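Local coordinates for protein cellulase (PDB 5E09) that probably hydrolyses internal beta-1,4-glucosidic bonds of cellulose, with a family 5 catalytic barrel joined to carbohydrate-binding modules, at residues K48-D52 and E53-S57; I284-G287 and E288-F292. One frame throughout, in Å; residues are numbered along the deposited sequence.

In the fold
Both contacts are local, at the ends of two helices of the family 5 cellulase barrel domain, one at a C-terminal end, one at an N-terminal end. Contact 1 closes the C-terminal end of helix 44-52 and leads into strand 57-60, the second of the barrel; contact 2 opens helix 286-302, which lies between strands 267-272 and 306-311, the seventh and eighth. Their centres are 24 Å apart and their nearest atoms about 12 Å apart, so they do not touch. Helix 326-337 connects them indirectly: His329 and Leu332 meet residues of contact 1, while Glu327, Phe328 and Met331 meet residues of contact 2. Contact 2 also touches Trp425 on strand 425-432 and Asn346, which probably belong to the adjoining carbohydrate-binding module.

Contact 1: residues K48-D52 and E53-S57; sequences KTIAD and EGYKS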
loop_
_atom_site.group_PDB
_atom_site.type_symbol
_atom_site.label_atom_id
_atom_site.label_comp_id
_atom_site.label_asym_id
_atom_site.label_seq_id
_atom_site.Cartn_x
_atom_site.Cartn_y
_atom_site.Cartn_z
ATOM N N LYS A 48 4.761 -18.703 -11.047
ATOM C CA LYS A 48 6.183 -19.013 -11.128
ATOM C C LYS A 48 7.023 -17.747 -10.981
ATOM O O LYS A 48 8.081 -17.769 -10.361
ATOM C CB LYS A 48 6.518 -19.721 -12.444
ATOM C CG LYS A 48 8.011 -19.766 -12.747
ATOM C CD LYS A 48 8.372 -20.820 -13.775
ATOM C CE LYS A 48 9.820 -20.665 -14.204
ATOM N NZ LYS A 48 10.176 -19.237 -14.473
ATOM N N THR A 49 6.543 -16.644 -11.542
ATOM C CA THR A 49 7.254 -15.376 -11.444
ATOM C C THR A 49 7.318 -14.920 -9.992
ATOM O O THR A 49 8.376 -14.525 -9.499
ATOM C CB THR A 49 6.588 -14.277 -12.281
ATOM O OG1 THR A 49 6.467 -14.706 -13.645
ATOM C CG2 THR A 49 7.407 -12.995 -12.211
ATOM N N ILE A 50 6.177 -14.982 -9.310
ATOM C CA ILE A 50 6.127 -14.605 -7.901
ATOM C C ILE A 50 7.112 -15.430 -7.069
ATOM O O ILE A 50 7.785 -14.898 -6.179
ATOM C CB ILE A 50 4.701 -14.760 -7.335
ATOM C CG1 ILE A 50 3.779 -13.709 -7.968
ATOM C CG2 ILE A 50 4.697 -14.645 -5.818
ATOM C CD1 ILE A 50 4.298 -12.288 -7.854
ATOM N N ALA A 51 7.214 -16.724 -7.364
ATOM C CA ALA A 51 8.199 -17.552 -6.664
ATOM C C ALA A 51 9.631 -17.140 -7.019
ATOM O O ALA A 51 10.477 -16.994 -6.136
ATOM C CB ALA A 51 7.978 -19.019 -6.974
ATOM N N ASP A 52 9.893 -16.943 -8.309
ATOM C CA ASP A 52 11.225 -16.565 -8.795
ATOM C C ASP A 52 11.729 -15.266 -8.176
ATOM O O ASP A 52 12.926 -15.111 -7.937
ATOM C CB ASP A 52 11.229 -16.418 -10.324
ATOM C CG ASP A 52 12.609 -16.122 -10.887
ATOM O OD1 ASP A 52 13.577 -16.047 -10.099
ATOM O OD2 ASP A 52 12.720 -15.957 -12.125
ATOM N N GLU A 53 10.815 -14.333 -7.921
ATOM C CA GLU A 53 11.195 -13.027 -7.401
ATOM C C GLU A 53 11.580 -13.091 -5.926
ATOM O O GLU A 53 11.963 -12.081 -5.335
ATOM C CB GLU A 53 10.062 -12.023 -7.611
ATOM C CG GLU A 53 9.774 -11.715 -9.079
ATOM C CD GLU A 53 10.957 -11.070 -9.793
ATOM O OE1 GLU A 53 11.551 -10.114 -9.245
ATOM O OE2 GLU A 53 11.295 -11.528 -10.905
ATOM N N GLY A 54 11.477 -14.278 -5.335
ATOM C CA GLY A 54 11.923 -14.489 -3.970
ATOM C C GLY A 54 10.807 -14.563 -2.942
ATOM O O GLY A 54 11.073 -14.744 -1.750
ATOM N N TYR A 55 9.562 -14.418 -3.394
ATOM C CA TYR A 55 8.410 -14.535 -2.506
ATOM C C TYR A 55 8.196 -15.989 -2.117
ATOM O O TYR A 55 8.242 -16.875 -2.969
ATOM C CB TYR A 55 7.154 -13.959 -3.163
ATOM C CG TYR A 55 7.130 -12.450 -3.132
ATOM C CD1 TYR A 55 6.795 -11.769 -1.967
ATOM C CD2 TYR A 55 7.468 -11.704 -4.260
ATOM C CE1 TYR A 55 6.785 -10.391 -1.923
ATOM C CE2 TYR A 55 7.463 -10.318 -4.224
ATOM C CZ TYR A 55 7.119 -9.669 -3.051
ATOM O OH TYR A 55 7.108 -8.297 -3.003
ATOM N N LYS A 56 7.968 -16.234 -0.830
ATOM C CA LYS A 56 7.843 -17.601 -0.336
ATOM C C LYS A 56 6.415 -17.972 0.077
ATOM O O LYS A 56 6.166 -19.084 0.546
ATOM C CB LYS A 56 8.799 -17.823 0.836
ATOM C CG LYS A 56 10.259 -17.786 0.430
ATOM C CD LYS A 56 11.067 -18.803 1.198
ATOM C CE LYS A 56 10.877 -18.644 2.689
ATOM N NZ LYS A 56 11.633 -19.693 3.426
ATOM N N SER A 57 5.476 -17.051 -0.103
ATOM C CA SER A 57 4.077 -17.367 0.166
ATOM C C SER A 57 3.152 -16.438 -0.591
ATOM O O SER A 57 3.509 -15.308 -0.919
ATOM C CB SER A 57 3.773 -17.310 1.667
ATOM O OG SER A 57 4.026 -16.026 2.199
#
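Glu53 N donates to Thr49 O at 2.9 Å, an i to i+4 bond that runs nearly straight out from the carbonyl (C=O...N angle 163°) and completes the last helical turn. One residue later Gly54 N bonds to Ala51 O at 3.0 Å, approaching from above the carbonyl plane, 54° out of it. Tyr55 N adds a weak bond to Ile50 O, 3.3 Å long. The bonds from Gly54 N and Tyr55 N, with the positive phi of 104° at Gly54, define a Schellman motif; a CB at that residue would jam against the carbonyl oxygen before it.

Ile50 O also lies near the ring plane of Tyr55 at its edge, and Tyr55 CB comes within 3.7 Å of Ile50 CG2, where the two side chains pass at a slant. Thr49 and Glu53 run side by side, CG2 to CG 4.1 Å. With CG beside the backbone N, a bend at chi2 turns the Glu53 carboxylate to Trp323, whose NE1 donates to OE1, while Thr49 OG1 bonds back to Glu45 O.

Around this turn, the Tyr55 ring meets Trp336 edge-to-face and packs on His329 and Leu332 of helix 326-337 and on Leu309 of barrel strand 306-311.

Contact 2: residues I284-G287 and E288-F292; sequences IQQG and EKLKF
Gln286 and Lys289 meet through their ends: Lys289 NZ donates to Gln286 OE1 at 2.7 Å, tilted a little from the amide's carbonyl plane. A fold at chi2 (69°) swings the Gln286 amide round to the side where the Lys289 chain runs; Lys289 stays extended until a bend at chi3 (-54°) carries CE and NZ to that oxygen. The amide's other end is fixed too, NE2 bonding to Asp325 and Glu327. Replacing Lys289 with a methionine would probably leave Gln286 OE1 without its charged donor and remove a long, weak ion pair with Asp325, the amide then being held from its NE2 end.

Gln285 is the N-cap of helix 286-302, the helix of a beta-alpha-beta unit in the barrel. Its chain bends at chi2 to turn OE1 to the first amides of the helix, where it takes weak bonds from Gly287 N (3.1 Å) and Glu288 N (3.5 Å), while NE2 bonds to Asn346. The backbone bond Lys289 N to Gln285 O, 2.9 Å, closes the first turn.

A water donates both to Gln285 OE1 and to Glu288 OE2, joining two side chains whose flat ends are turned well away from coplanar. Glu288 OE2 also forms a salt bridge with Lys291 NZ (2.8 Å), met on its syn side but 32° out of plane, and OE1 accepts from Phe241 N. Ile284 CG2 rests 3.8 Å from Lys289 CB, the two chains crossing at a slant.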
loop_
_atom_site.group_PDB
_atom_site.type_symbol
_atom_site.label_atom_id
_atom_site.label_comp_id
_atom_site.label_asym_id
_atom_site.label_seq_id
_atom_site.Cartn_x
_atom_site.Cartn_y
_atom_site.Cartn_z
ATOM N N ILE A 284 2.146 9.221 -3.868
ATOM C CA ILE A 284 3.205 9.330 -2.877
ATOM C C ILE A 284 4.518 9.597 -3.597
ATOM O O ILE A 284 4.902 8.830 -4.477
ATOM C CB ILE A 284 3.325 8.037 -2.027
ATOM C CG1 ILE A 284 1.944 7.559 -1.572
ATOM C CG2 ILE A 284 4.274 8.238 -0.838
ATOM C CD1 ILE A 284 1.183 8.581 -0.770
ATOM N N GLN A 285 5.199 10.685 -3.242
ATOM C CA GLN A 285 6.468 11.021 -3.883
ATOM C C GLN A 285 7.455 9.865 -3.702
ATOM O O GLN A 285 7.535 9.271 -2.623
ATOM C CB GLN A 285 7.035 12.325 -3.312
ATOM C CG GLN A 285 8.032 13.031 -4.225
ATOM C CD GLN A 285 9.461 12.521 -4.065
ATOM O OE1 GLN A 285 9.828 11.964 -3.026
ATOM N NE2 GLN A 285 10.271 12.704 -5.105
ATOM N N GLN A 286 8.188 9.548 -4.766
ATOM C CA GLN A 286 8.970 8.311 -4.851
ATOM C C GLN A 286 9.935 8.066 -3.680
ATOM O O GLN A 286 9.933 6.985 -3.076
ATOM C CB GLN A 286 9.750 8.294 -6.173
ATOM C CG GLN A 286 10.451 6.979 -6.479
ATOM C CD GLN A 286 9.491 5.832 -6.795
ATOM O OE1 GLN A 286 8.267 5.966 -6.683
ATOM N NE2 GLN A 286 10.053 4.698 -7.206
ATOM N N GLY A 287 10.751 9.063 -3.353
ATOM C CA GLY A 287 11.709 8.923 -2.269
ATOM C C GLY A 287 11.043 8.666 -0.931
ATOM O O GLY A 287 11.505 7.846 -0.124
ATOM N N GLU A 288 9.940 9.368 -0.701
ATOM C CA GLU A 288 9.188 9.233 0.540
ATOM C C GLU A 288 8.526 7.854 0.628
ATOM O O GLU A 288 8.495 7.235 1.698
ATOM C CB GLU A 288 8.152 10.352 0.645
ATOM C CG GLU A 288 8.760 11.751 0.595
ATOM C CD GLU A 288 9.812 11.978 1.678
ATOM O OE1 GLU A 288 9.512 11.763 2.870
ATOM O OE2 GLU A 288 10.949 12.371 1.338
ATOM N N LYS A 289 8.019 7.372 -0.507
ATOM C CA LYS A 289 7.460 6.025 -0.596
ATOM C C LYS A 289 8.508 4.969 -0.209
ATOM O O LYS A 289 8.272 4.117 0.670
ATOM C CB LYS A 289 6.934 5.760 -2.011
ATOM C CG LYS A 289 6.506 4.321 -2.263
ATOM C CD LYS A 289 6.579 3.962 -3.743
ATOM C CE LYS A 289 5.800 4.954 -4.590
ATOM N NZ LYS A 289 5.989 4.685 -6.038
ATOM N N LEU A 290 9.665 5.038 -0.870
ATOM C CA LEU A 290 10.775 4.129 -0.574
ATOM C C LEU A 290 11.167 4.160 0.904
ATOM O O LEU A 290 11.319 3.111 1.538
ATOM C CB LEU A 290 11.989 4.471 -1.436
ATOM C CG LEU A 290 11.815 4.366 -2.951
ATOM C CD1 LEU A 290 13.059 4.862 -3.670
ATOM C CD2 LEU A 290 11.490 2.940 -3.359
ATOM N N LYS A 291 11.322 5.360 1.457
ATOM C CA LYS A 291 11.678 5.478 2.869
ATOM C C LYS A 291 10.620 4.841 3.784
ATOM O O LYS A 291 10.956 4.170 4.780
ATOM C CB LYS A 291 11.907 6.947 3.236
ATOM C CG LYS A 291 13.234 7.500 2.701
ATOM C CD LYS A 291 13.525 8.913 3.212
ATOM C CE LYS A 291 12.657 9.943 2.518
ATOM N NZ LYS A 291 13.056 11.337 2.870
ATOM N N PHE A 292 9.347 5.026 3.432
ATOM C CA PHE A 292 8.266 4.416 4.197
ATOM C C PHE A 292 8.419 2.901 4.227
ATOM O O PHE A 292 8.449 2.292 5.302
ATOM C CB PHE A 292 6.893 4.785 3.626
ATOM C CG PHE A 292 5.756 4.024 4.259
ATOM C CD1 PHE A 292 5.172 4.474 5.435
ATOM C CD2 PHE A 292 5.282 2.852 3.691
ATOM C CE1 PHE A 292 4.131 3.770 6.031
ATOM C CE2 PHE A 292 4.249 2.143 4.282
ATOM C CZ PHE A 292 3.674 2.604 5.457
HETATM O O HOH W 1 12.160 12.621 -1.278
#